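PDB 1JMT: splicing factor U2AF 35 kDa subunit from Homo sapiens, which pairs with the large U2AF subunit and helps to select 3' splice sites, its RNA recognition motif here gripping a peptide of that partner. Local coordinates for residues Q2-L7 / E79-A84; L7-N12 / D37-E42; E41-E46 / E55-C60; E48-E53 / N89-N94. The protein carries 1 engineered substitution. One frame throughout, in Å; residues are numbered along the deposited sequence.

Interaction 1: Q2-L7 / E79-A84; sequences QTIALL and EDAEKA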
# COMPACT_ATOMS: atom_id res chain seq x y z
N GLN A 2 -15.86 -6.87 0.16
CA GLN A 2 -15.25 -6.58 -1.14
C GLN A 2 -14.09 -5.62 -0.94
O GLN A 2 -13.36 -5.29 -1.87
CB GLN A 2 -16.25 -5.93 -2.08
CG GLN A 2 -17.51 -6.73 -2.34
CD GLN A 2 -18.58 -5.89 -3.02
OE1 GLN A 2 -18.40 -5.44 -4.15
NE2 GLN A 2 -19.68 -5.67 -2.32
N THR A 3 -13.93 -5.16 0.30
CA THR A 3 -12.89 -4.20 0.62
C THR A 3 -11.72 -4.81 1.39
O THR A 3 -11.91 -5.57 2.33
CB THR A 3 -13.46 -3.05 1.45
OG1 THR A 3 -14.64 -2.55 0.83
CG2 THR A 3 -12.44 -1.93 1.57
N ILE A 4 -10.51 -4.45 0.96
CA ILE A 4 -9.29 -4.91 1.62
C ILE A 4 -8.55 -3.67 2.13
O ILE A 4 -8.78 -2.56 1.64
CB ILE A 4 -8.35 -5.67 0.65
CG1 ILE A 4 -7.72 -4.70 -0.36
CG2 ILE A 4 -9.14 -6.75 -0.09
CD1 ILE A 4 -6.63 -5.34 -1.22
N ALA A 5 -7.69 -3.86 3.12
CA ALA A 5 -6.91 -2.77 3.68
C ALA A 5 -5.43 -3.13 3.69
O ALA A 5 -5.07 -4.22 4.11
CB ALA A 5 -7.36 -2.47 5.10
N LEU A 6 -4.59 -2.22 3.20
CA LEU A 6 -3.15 -2.42 3.20
C LEU A 6 -2.70 -1.48 4.31
O LEU A 6 -2.71 -0.25 4.15
CB LEU A 6 -2.57 -2.04 1.84
CG LEU A 6 -3.19 -2.80 0.66
CD1 LEU A 6 -2.49 -2.39 -0.62
CD2 LEU A 6 -3.05 -4.31 0.88
N LEU A 7 -2.33 -2.06 5.44
CA LEU A 7 -1.96 -1.31 6.63
C LEU A 7 -0.63 -0.57 6.64
O LEU A 7 0.44 -1.16 6.41
CB LEU A 7 -2.04 -2.24 7.85
CG LEU A 7 -3.38 -3.00 7.94
CD1 LEU A 7 -3.35 -3.96 9.11
CD2 LEU A 7 -4.52 -2.00 8.09
N GLU A 79 -14.78 -12.10 -4.41
CA GLU A 79 -13.79 -13.14 -4.69
C GLU A 79 -12.39 -12.57 -4.89
O GLU A 79 -11.42 -13.06 -4.30
CB GLU A 79 -14.19 -13.92 -5.95
CG GLU A 79 -15.54 -14.60 -5.86
CD GLU A 79 -16.19 -14.77 -7.22
OE1 GLU A 79 -17.15 -14.03 -7.52
OE2 GLU A 79 -15.72 -15.62 -8.00
N ASP A 80 -12.29 -11.54 -5.73
CA ASP A 80 -11.00 -10.91 -6.00
C ASP A 80 -10.38 -10.38 -4.72
O ASP A 80 -9.18 -10.52 -4.50
CB ASP A 80 -11.17 -9.77 -7.01
CG ASP A 80 -11.60 -10.26 -8.38
OD1 ASP A 80 -11.13 -11.34 -8.80
OD2 ASP A 80 -12.40 -9.56 -9.05
N ALA A 81 -11.21 -9.77 -3.88
CA ALA A 81 -10.74 -9.21 -2.62
C ALA A 81 -10.11 -10.28 -1.73
O ALA A 81 -9.00 -10.10 -1.23
CB ALA A 81 -11.90 -8.55 -1.89
N GLU A 82 -10.82 -11.38 -1.53
CA GLU A 82 -10.32 -12.46 -0.68
C GLU A 82 -9.02 -13.05 -1.21
O GLU A 82 -8.15 -13.43 -0.43
CB GLU A 82 -11.38 -13.56 -0.54
CG GLU A 82 -12.67 -13.07 0.10
CD GLU A 82 -13.71 -14.16 0.25
OE1 GLU A 82 -14.01 -14.84 -0.76
OE2 GLU A 82 -14.24 -14.34 1.37
N LYS A 83 -8.89 -13.13 -2.53
CA LYS A 83 -7.67 -13.67 -3.11
C LYS A 83 -6.53 -12.66 -3.07
O LYS A 83 -5.36 -13.04 -2.95
CB LYS A 83 -7.92 -14.11 -4.55
CG LYS A 83 -8.71 -15.41 -4.67
CD LYS A 83 -8.93 -15.79 -6.13
CE LYS A 83 -9.76 -17.05 -6.26
NZ LYS A 83 -10.06 -17.37 -7.68
N ALA A 84 -6.87 -11.38 -3.17
CA ALA A 84 -5.85 -10.34 -3.13
C ALA A 84 -5.18 -10.36 -1.76
O ALA A 84 -3.95 -10.31 -1.66
CB ALA A 84 -6.47 -8.97 -3.38
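Ile4 and Ala81 make the tight centre of this strand-on-helix contact. The CG2 methyl of Ile4 comes 3.8 Å from CB of Ala81 and, closer still, 3.5 Å from the carbonyl O of Ala81. Alanine brings so little bulk that the backbones draw near: CA of Gln2 is 5.4 Å from CA of Ala81, and the carbonyl O of Gln2 rests 3.6 Å from CB of Ala81. The other branch of Ile4 works further along the helix. With CG1 set between the backbone N and the carbonyl carbon (chi1 71°), CD1 reaches the next helical turn and meets CB of Ala84 at 4.2 Å.

The example illustrates the RNA recognition motif, in which an antiparallel sheet carries two helices on one side; strand 3-11 is a middle strand and helix 78-88 the second of those helices. Val73, Phe75, Val85 and Leu88 also touch Ile4, which is buried among them. No hydrogen bond crosses between the segments, so side-chain packing joins them. Matters are looser at the outer end, where Gln2 sends its CB away from the helix and stays partly exposed, while Glu79, Glu82 and Lys83 occupy the solvent side of the helix.

Interaction 2: L7-N12 / D37-E42; sequences LNIYRN and DEFFEE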
# COMPACT_ATOMS: atom_id res chain seq x y z
N LEU A 7 -2.33 -2.06 5.44
CA LEU A 7 -1.96 -1.31 6.63
C LEU A 7 -0.63 -0.57 6.64
O LEU A 7 0.44 -1.16 6.41
CB LEU A 7 -2.04 -2.24 7.85
CG LEU A 7 -3.38 -3.00 7.94
CD1 LEU A 7 -3.35 -3.96 9.11
CD2 LEU A 7 -4.52 -2.00 8.09
N ASN A 8 -0.73 0.72 6.90
CA ASN A 8 0.42 1.62 6.98
C ASN A 8 1.38 1.44 5.82
O ASN A 8 2.59 1.59 5.98
CB ASN A 8 1.16 1.38 8.30
CG ASN A 8 0.33 1.76 9.52
OD1 ASN A 8 0.74 1.51 10.65
ND2 ASN A 8 -0.84 2.36 9.29
N ILE A 9 0.84 1.15 4.65
CA ILE A 9 1.69 0.96 3.49
C ILE A 9 2.21 2.29 2.92
O ILE A 9 3.30 2.34 2.36
CB ILE A 9 0.94 0.18 2.40
CG1 ILE A 9 1.94 -0.35 1.36
CG2 ILE A 9 -0.14 1.07 1.77
CD1 ILE A 9 1.36 -1.39 0.43
N TYR A 10 1.45 3.37 3.10
CA TYR A 10 1.86 4.67 2.58
C TYR A 10 2.74 5.42 3.57
O TYR A 10 2.25 5.96 4.56
CB TYR A 10 0.65 5.53 2.24
CG TYR A 10 1.01 6.82 1.54
CD1 TYR A 10 1.68 6.80 0.32
CD2 TYR A 10 0.69 8.05 2.09
CE1 TYR A 10 2.03 7.98 -0.33
CE2 TYR A 10 1.04 9.24 1.45
CZ TYR A 10 1.70 9.20 0.24
OH TYR A 10 2.04 10.37 -0.40
N ARG A 11 4.04 5.46 3.29
CA ARG A 11 4.99 6.15 4.15
C ARG A 11 5.47 7.45 3.54
O ARG A 11 5.44 7.62 2.32
CB ARG A 11 6.20 5.25 4.44
CG ARG A 11 6.00 4.24 5.55
CD ARG A 11 4.59 4.25 6.11
NE ARG A 11 4.49 3.48 7.35
CZ ARG A 11 4.93 2.24 7.48
NH1 ARG A 11 5.51 1.60 6.46
NH2 ARG A 11 4.79 1.61 8.64
N ASN A 12 5.91 8.37 4.40
CA ASN A 12 6.39 9.65 3.93
C ASN A 12 7.09 10.49 5.02
O ASN A 12 6.56 11.51 5.44
CB ASN A 12 5.22 10.44 3.33
CG ASN A 12 5.67 11.53 2.38
OD1 ASN A 12 6.84 11.59 2.01
ND2 ASN A 12 4.74 12.37 1.97
N ASP A 37 0.04 10.98 -5.94
CA ASP A 37 -0.56 10.50 -7.18
C ASP A 37 0.27 9.37 -7.80
O ASP A 37 -0.29 8.43 -8.37
CB ASP A 37 -0.72 11.65 -8.18
CG ASP A 37 -1.64 12.74 -7.68
OD1 ASP A 37 -2.58 12.44 -6.90
OD2 ASP A 37 -1.44 13.91 -8.07
N GLU A 38 1.59 9.47 -7.70
CA GLU A 38 2.47 8.44 -8.24
C GLU A 38 2.23 7.14 -7.48
O GLU A 38 2.13 6.06 -8.07
CB GLU A 38 3.94 8.85 -8.08
CG GLU A 38 4.93 7.74 -8.43
CD GLU A 38 6.38 8.14 -8.19
OE1 GLU A 38 6.75 8.43 -7.03
OE2 GLU A 38 7.17 8.14 -9.16
N PHE A 39 2.13 7.26 -6.16
CA PHE A 39 1.89 6.10 -5.30
C PHE A 39 0.56 5.45 -5.64
O PHE A 39 0.48 4.24 -5.82
CB PHE A 39 1.88 6.54 -3.84
CG PHE A 39 1.58 5.43 -2.88
CD1 PHE A 39 2.57 4.52 -2.51
CD2 PHE A 39 0.30 5.29 -2.34
CE1 PHE A 39 2.29 3.48 -1.62
CE2 PHE A 39 0.01 4.26 -1.45
CZ PHE A 39 1.00 3.35 -1.09
N PHE A 40 -0.47 6.29 -5.73
CA PHE A 40 -1.84 5.85 -6.03
C PHE A 40 -1.88 5.02 -7.31
O PHE A 40 -2.35 3.89 -7.32
CB PHE A 40 -2.74 7.08 -6.17
CG PHE A 40 -4.21 6.77 -6.10
CD1 PHE A 40 -4.94 7.04 -4.95
CD2 PHE A 40 -4.87 6.21 -7.19
CE1 PHE A 40 -6.30 6.75 -4.87
CE2 PHE A 40 -6.23 5.92 -7.13
CZ PHE A 40 -6.95 6.19 -5.96
N GLU A 41 -1.38 5.60 -8.40
CA GLU A 41 -1.35 4.94 -9.70
C GLU A 41 -0.59 3.63 -9.56
O GLU A 41 -1.01 2.58 -10.08
CB GLU A 41 -0.67 5.86 -10.72
CG GLU A 41 -0.60 5.33 -12.14
CD GLU A 41 0.48 4.28 -12.33
OE1 GLU A 41 1.65 4.57 -12.02
OE2 GLU A 41 0.15 3.17 -12.80
N GLU A 42 0.52 3.68 -8.85
CA GLU A 42 1.36 2.51 -8.62
C GLU A 42 0.55 1.36 -8.02
O GLU A 42 0.63 0.22 -8.49
CB GLU A 42 2.50 2.88 -7.69
CG GLU A 42 3.55 1.80 -7.56
CD GLU A 42 4.45 1.74 -8.78
OE1 GLU A 42 5.29 2.65 -8.94
OE2 GLU A 42 4.31 0.79 -9.57
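The ring of Phe39 receives Tyr10 on one face and Ile9 at its edge. Tyr10 CD1 sits over the centre of that face, 3.3 Å above the plane, while Ile9 CG2 lies in the ring plane, 3.8 Å from CZ of Phe39. Seen from the other ring, Phe39 CD1 lies at the edge of Tyr10, in its plane. The two aromatics form an edge-to-face pair with centroids 4.6 Å apart, although their planes, at 53°, fall well short of perpendicular. Tyr10 CE1 extends the touch toward the helix, 3.8 Å from CB of Phe39.

With CG anti to the main-chain nitrogen in both residues (chi1 -173° in Tyr10, 177° in Phe39), the rings are turned toward each other across the 8.0 Å between CA of Tyr10 and CA of Phe39. The strand contributes two successive residues through a classic beta bulge, Ile9 and Tyr10 both facing Gly69. Replacing Phe39 by an alanine would probably open a gap between strand and helix, depriving the Tyr10 edge of its facing ring and Ile9 CG2 of its neighbour.

Tyr10 OH is hydrogen-bonded to ND1 of His35, one helical turn before Phe39 on helix 22-51, which gives the tyrosine a polar anchor too. An aromatic side chain of the bound peptide packs against Phe39, and within the fold the same ring is touched by Val59 of strand 54-59 and Val71 of strand 68-75.

Interaction 3: E41-E46 / E55-C60; sequences EEVFTE and EEMNVC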
# COMPACT_ATOMS: atom_id res chain seq x y z
N GLU A 41 -1.38 5.60 -8.40
CA GLU A 41 -1.35 4.94 -9.70
C GLU A 41 -0.59 3.63 -9.56
O GLU A 41 -1.01 2.58 -10.08
CB GLU A 41 -0.67 5.86 -10.72
CG GLU A 41 -0.60 5.33 -12.14
CD GLU A 41 0.48 4.28 -12.33
OE1 GLU A 41 1.65 4.57 -12.02
OE2 GLU A 41 0.15 3.17 -12.80
N GLU A 42 0.52 3.68 -8.85
CA GLU A 42 1.36 2.51 -8.62
C GLU A 42 0.55 1.36 -8.02
O GLU A 42 0.63 0.22 -8.49
CB GLU A 42 2.50 2.88 -7.69
CG GLU A 42 3.55 1.80 -7.56
CD GLU A 42 4.45 1.74 -8.78
OE1 GLU A 42 5.29 2.65 -8.94
OE2 GLU A 42 4.31 0.79 -9.57
N VAL A 43 -0.22 1.66 -6.98
CA VAL A 43 -1.01 0.64 -6.30
C VAL A 43 -2.26 0.25 -7.10
O VAL A 43 -2.54 -0.93 -7.29
CB VAL A 43 -1.40 1.11 -4.88
CG1 VAL A 43 -2.28 0.06 -4.18
CG2 VAL A 43 -0.13 1.36 -4.08
N PHE A 44 -2.99 1.26 -7.56
CA PHE A 44 -4.20 1.02 -8.34
C PHE A 44 -3.94 0.10 -9.53
O PHE A 44 -4.61 -0.92 -9.69
CB PHE A 44 -4.76 2.35 -8.85
CG PHE A 44 -6.03 2.19 -9.64
CD1 PHE A 44 -7.25 1.99 -8.99
CD2 PHE A 44 -6.00 2.22 -11.03
CE1 PHE A 44 -8.42 1.82 -9.72
CE2 PHE A 44 -7.18 2.04 -11.77
CZ PHE A 44 -8.39 1.84 -11.12
N THR A 45 -2.95 0.45 -10.35
CA THR A 45 -2.62 -0.33 -11.54
C THR A 45 -2.36 -1.80 -11.19
O THR A 45 -2.88 -2.70 -11.86
CB THR A 45 -1.38 0.24 -12.25
OG1 THR A 45 -1.70 1.52 -12.79
CG2 THR A 45 -0.93 -0.69 -13.38
N GLU A 46 -1.57 -2.03 -10.16
CA GLU A 46 -1.28 -3.40 -9.75
C GLU A 46 -2.57 -4.09 -9.30
O GLU A 46 -2.78 -5.26 -9.63
CB GLU A 46 -0.25 -3.40 -8.62
CG GLU A 46 0.16 -4.79 -8.14
CD GLU A 46 0.82 -5.65 -9.22
OE1 GLU A 46 1.39 -5.10 -10.18
OE2 GLU A 46 0.77 -6.90 -9.10
N GLU A 55 -13.49 -0.98 -7.74
CA GLU A 55 -14.67 -0.13 -7.71
C GLU A 55 -14.29 1.22 -7.12
O GLU A 55 -14.57 2.27 -7.69
CB GLU A 55 -15.74 -0.80 -6.86
CG GLU A 55 -17.10 -0.15 -6.89
CD GLU A 55 -18.16 -1.10 -6.37
OE1 GLU A 55 -18.36 -2.16 -7.01
OE2 GLU A 55 -18.78 -0.81 -5.33
N GLU A 56 -13.62 1.18 -5.97
CA GLU A 56 -13.17 2.38 -5.28
C GLU A 56 -11.85 2.12 -4.59
O GLU A 56 -11.57 1.00 -4.16
CB GLU A 56 -14.17 2.79 -4.19
CG GLU A 56 -15.48 3.33 -4.65
CD GLU A 56 -16.37 3.67 -3.47
OE1 GLU A 56 -16.03 4.62 -2.73
OE2 GLU A 56 -17.38 2.97 -3.28
N MET A 57 -11.04 3.17 -4.47
CA MET A 57 -9.76 3.06 -3.80
C MET A 57 -9.37 4.40 -3.19
O MET A 57 -9.66 5.45 -3.76
CB MET A 57 -8.66 2.61 -4.76
CG MET A 57 -7.31 2.46 -4.08
SD MET A 57 -5.97 1.95 -5.17
CE MET A 57 -4.66 3.02 -4.61
N ASN A 58 -8.73 4.35 -2.03
CA ASN A 58 -8.29 5.57 -1.38
C ASN A 58 -7.05 5.34 -0.53
O ASN A 58 -6.87 4.28 0.06
CB ASN A 58 -9.42 6.12 -0.50
CG ASN A 58 -9.04 7.43 0.17
OD1 ASN A 58 -8.52 8.35 -0.47
ND2 ASN A 58 -9.31 7.53 1.47
N VAL A 59 -6.18 6.34 -0.51
CA VAL A 59 -4.96 6.30 0.28
C VAL A 59 -5.25 7.26 1.43
O VAL A 59 -5.53 8.44 1.21
CB VAL A 59 -3.75 6.80 -0.52
CG1 VAL A 59 -2.52 6.87 0.37
CG2 VAL A 59 -3.50 5.88 -1.71
N CYS A 60 -5.22 6.74 2.65
CA CYS A 60 -5.52 7.54 3.83
C CYS A 60 -4.33 8.19 4.50
O CYS A 60 -3.18 7.88 4.22
CB CYS A 60 -6.23 6.69 4.89
SG CYS A 60 -7.71 5.86 4.36
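Strand 54-59, at one edge of the sheet, passes helix 22-51 with CA of Met57 7.5 Å from CA of Phe44, and the Met57 side chain bridges that interval. CG and SD continue the chain fully extended (chi1 and chi2 both -179°), aiming straight at the helix; the bend comes only at the last torsion and carries the methyl to Val43. The sulfur therefore meets the helix backbone itself, with SD 3.7 Å from CA of Phe44, and 3.9 Å from CB of Phe44. CE, a bond further on, lies 3.8 Å from CB of Val43 and touches CG1 of the same residue, the two side chains crossing at about a right angle.

Relative to the Phe44 ring, SD is at the edge, 5.3 Å from the centroid and almost exactly in the ring plane, so the ring faces play no part in this approach. A serine in place of Met57 has neither the sulfur nor the methyl, and Val43 and the Phe44 edge would probably be left facing a gap. Phe40 and Val73 flank Met57 too, while at the start of its strand Glu55 and Glu56 both face Lys74 in a classic beta bulge.

The pairing is a Met-aromatic contact, placed where the first helix of an RNA recognition motif packs on the edge strand that follows it.

Interaction 4: E48-E53 / N89-N94; sequences EEKYGE and NNRWFN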
# COMPACT_ATOMS: atom_id res chain seq x y z
N GLU A 48 -5.63 -3.68 -10.31
CA GLU A 48 -6.41 -4.06 -11.48
C GLU A 48 -5.69 -5.06 -12.37
O GLU A 48 -6.31 -5.93 -12.95
CB GLU A 48 -6.77 -2.81 -12.31
CG GLU A 48 -7.72 -1.87 -11.58
CD GLU A 48 -8.90 -1.46 -12.44
OE1 GLU A 48 -8.67 -0.78 -13.47
OE2 GLU A 48 -10.05 -1.81 -12.09
N GLU A 49 -4.37 -4.93 -12.48
CA GLU A 49 -3.58 -5.83 -13.32
C GLU A 49 -3.56 -7.27 -12.81
O GLU A 49 -3.78 -8.21 -13.58
CB GLU A 49 -2.15 -5.29 -13.43
CG GLU A 49 -1.65 -5.12 -14.86
CD GLU A 49 -1.42 -6.44 -15.57
OE1 GLU A 49 -0.54 -7.22 -15.12
OE2 GLU A 49 -2.11 -6.71 -16.57
N LYS A 50 -3.32 -7.46 -11.52
CA LYS A 50 -3.24 -8.81 -10.99
C LYS A 50 -4.38 -9.35 -10.14
O LYS A 50 -4.56 -10.56 -10.07
CB LYS A 50 -1.92 -8.98 -10.23
CG LYS A 50 -0.69 -8.86 -11.13
CD LYS A 50 0.58 -9.28 -10.42
CE LYS A 50 1.82 -9.05 -11.28
NZ LYS A 50 1.80 -9.88 -12.51
N TYR A 51 -5.16 -8.49 -9.51
CA TYR A 51 -6.23 -9.00 -8.65
C TYR A 51 -7.66 -8.81 -9.12
O TYR A 51 -8.54 -9.58 -8.72
CB TYR A 51 -6.08 -8.42 -7.25
CG TYR A 51 -4.73 -8.71 -6.64
CD1 TYR A 51 -3.89 -7.67 -6.24
CD2 TYR A 51 -4.27 -10.02 -6.50
CE1 TYR A 51 -2.63 -7.92 -5.72
CE2 TYR A 51 -3.01 -10.28 -5.97
CZ TYR A 51 -2.19 -9.23 -5.59
OH TYR A 51 -0.93 -9.49 -5.09
N GLY A 52 -7.92 -7.81 -9.94
CA GLY A 52 -9.28 -7.62 -10.40
C GLY A 52 -9.76 -6.19 -10.48
O GLY A 52 -9.04 -5.24 -10.14
N GLU A 53 -10.99 -6.04 -10.94
CA GLU A 53 -11.62 -4.74 -11.11
C GLU A 53 -11.81 -3.97 -9.82
O GLU A 53 -12.41 -4.47 -8.86
CB GLU A 53 -12.95 -4.91 -11.84
CG GLU A 53 -13.72 -3.63 -12.09
CD GLU A 53 -14.79 -3.80 -13.16
OE1 GLU A 53 -15.71 -2.96 -13.22
OE2 GLU A 53 -14.70 -4.77 -13.95
N ASN A 89 -0.37 -10.75 1.17
CA ASN A 89 0.31 -11.03 2.42
C ASN A 89 1.59 -11.84 2.19
O ASN A 89 2.37 -12.04 3.11
CB ASN A 89 -0.63 -11.73 3.41
CG ASN A 89 -1.44 -10.74 4.22
OD1 ASN A 89 -0.89 -9.77 4.74
ND2 ASN A 89 -2.74 -10.97 4.33
N ASN A 90 1.78 -12.30 0.95
CA ASN A 90 2.98 -13.03 0.56
C ASN A 90 3.89 -12.16 -0.31
O ASN A 90 4.76 -12.67 -1.02
CB ASN A 90 2.63 -14.30 -0.23
CG ASN A 90 1.94 -15.35 0.62
OD1 ASN A 90 2.31 -15.55 1.77
ND2 ASN A 90 0.95 -16.03 0.05
N ARG A 91 3.71 -10.84 -0.26
CA ARG A 91 4.53 -9.94 -1.08
C ARG A 91 5.19 -8.80 -0.31
O ARG A 91 4.77 -8.43 0.79
CB ARG A 91 3.70 -9.35 -2.22
CG ARG A 91 3.08 -10.36 -3.15
CD ARG A 91 2.22 -9.69 -4.24
NE ARG A 91 3.03 -8.90 -5.17
CZ ARG A 91 2.52 -8.19 -6.18
NH1 ARG A 91 1.21 -8.17 -6.39
NH2 ARG A 91 3.33 -7.52 -6.98
N TRP A 92 6.23 -8.24 -0.92
CA TRP A 92 6.94 -7.11 -0.34
C TRP A 92 6.44 -5.87 -1.06
O TRP A 92 5.86 -5.94 -2.14
CB TRP A 92 8.45 -7.20 -0.61
CG TRP A 92 9.16 -8.43 -0.12
CD1 TRP A 92 9.76 -9.38 -0.89
CD2 TRP A 92 9.45 -8.77 1.24
NE1 TRP A 92 10.41 -10.29 -0.09
CE2 TRP A 92 10.23 -9.95 1.22
CE3 TRP A 92 9.11 -8.21 2.48
CZ2 TRP A 92 10.70 -10.56 2.39
CZ3 TRP A 92 9.58 -8.82 3.64
CH2 TRP A 92 10.37 -9.99 3.58
N PHE A 93 6.70 -4.72 -0.46
CA PHE A 93 6.36 -3.44 -1.05
C PHE A 93 7.31 -2.44 -0.44
O PHE A 93 7.32 -2.24 0.78
CB PHE A 93 4.91 -3.02 -0.74
CG PHE A 93 4.51 -1.73 -1.41
CD1 PHE A 93 3.95 -1.74 -2.69
CD2 PHE A 93 4.69 -0.51 -0.77
CE1 PHE A 93 3.59 -0.56 -3.31
CE2 PHE A 93 4.33 0.68 -1.40
CZ PHE A 93 3.78 0.66 -2.66
N ASN A 94 8.16 -1.84 -1.27
CA ASN A 94 9.08 -0.81 -0.80
C ASN A 94 9.96 -1.20 0.39
O ASN A 94 10.14 -0.41 1.32
CB ASN A 94 8.27 0.45 -0.48
CG ASN A 94 9.13 1.68 -0.33
OD1 ASN A 94 10.09 1.88 -1.07
ND2 ASN A 94 8.77 2.54 0.62
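Tyr51 and Arg91 meet because each sends its CG anti to its own carbonyl carbon (chi1 -56° in the tyrosine), and because the otherwise extended arginine bends at chi3, 67°, to bring the edge of its guanidinium to the phenol oxygen. Arg91 opens the run Arg-Trp-Phe, in line with the Arg-X-Phe signature of the U2AF homology motif, the peptide-binding branch of the RNA recognition motif family; Tyr51 lies near the C-terminal end of helix 22-51.

The two side chains approach from opposite directions. NH1 of Arg91 donates to OH of Tyr51 over 2.8 Å, nearly straight at 161°, and the oxygen lies in the guanidinium plane, although the tyrosine ring itself is tilted well away from that plane. OH has a second partner in OD2 of Asp87, so an arginine N-H and a carboxylate both hold the phenol and fix its place.

NH1 is shared as well, forming a salt bridge with OE2 of Glu46, while NH2 bridges to an acidic side chain of the bound peptide. The guanidinium thus ties the helix to the loop before strand 92-93 and at the same time grips the ligand, which also sets aromatic rings against Trp92 and Phe93. Lys50 adds a loose, exposed margin: its CD lies 4.2 Å from NH1 of Arg91, with NZ turned elsewhere, 6.2 Å from NH2 of Arg91. Arg91 CD completes the approach, 3.3 Å from OH of Tyr51.

Overall arrangement
Three of the four contacts use helix 22-51, which crosses the sheet from interaction 2 through interaction 3 to interaction 4; interaction 1 brings in the other helix, 78-88. Interactions 1 and 2 are buried and share strand 3-11, yet one relies on small alanines and the other on an edge-to-face aromatic pair. Interaction 3, only partly buried, uses a flexible thioether on the edge strand. All three are apolar, whereas the partly exposed interaction 4 works through hydrogen bonding and charge beside the bound peptide. Contacts join them: Phe39 CE1 lies 3.4 Å from Phe93 CZ, linking interactions 2 and 4, and Ala84 CB packs on the Tyr51 ring, linking 1 and 4.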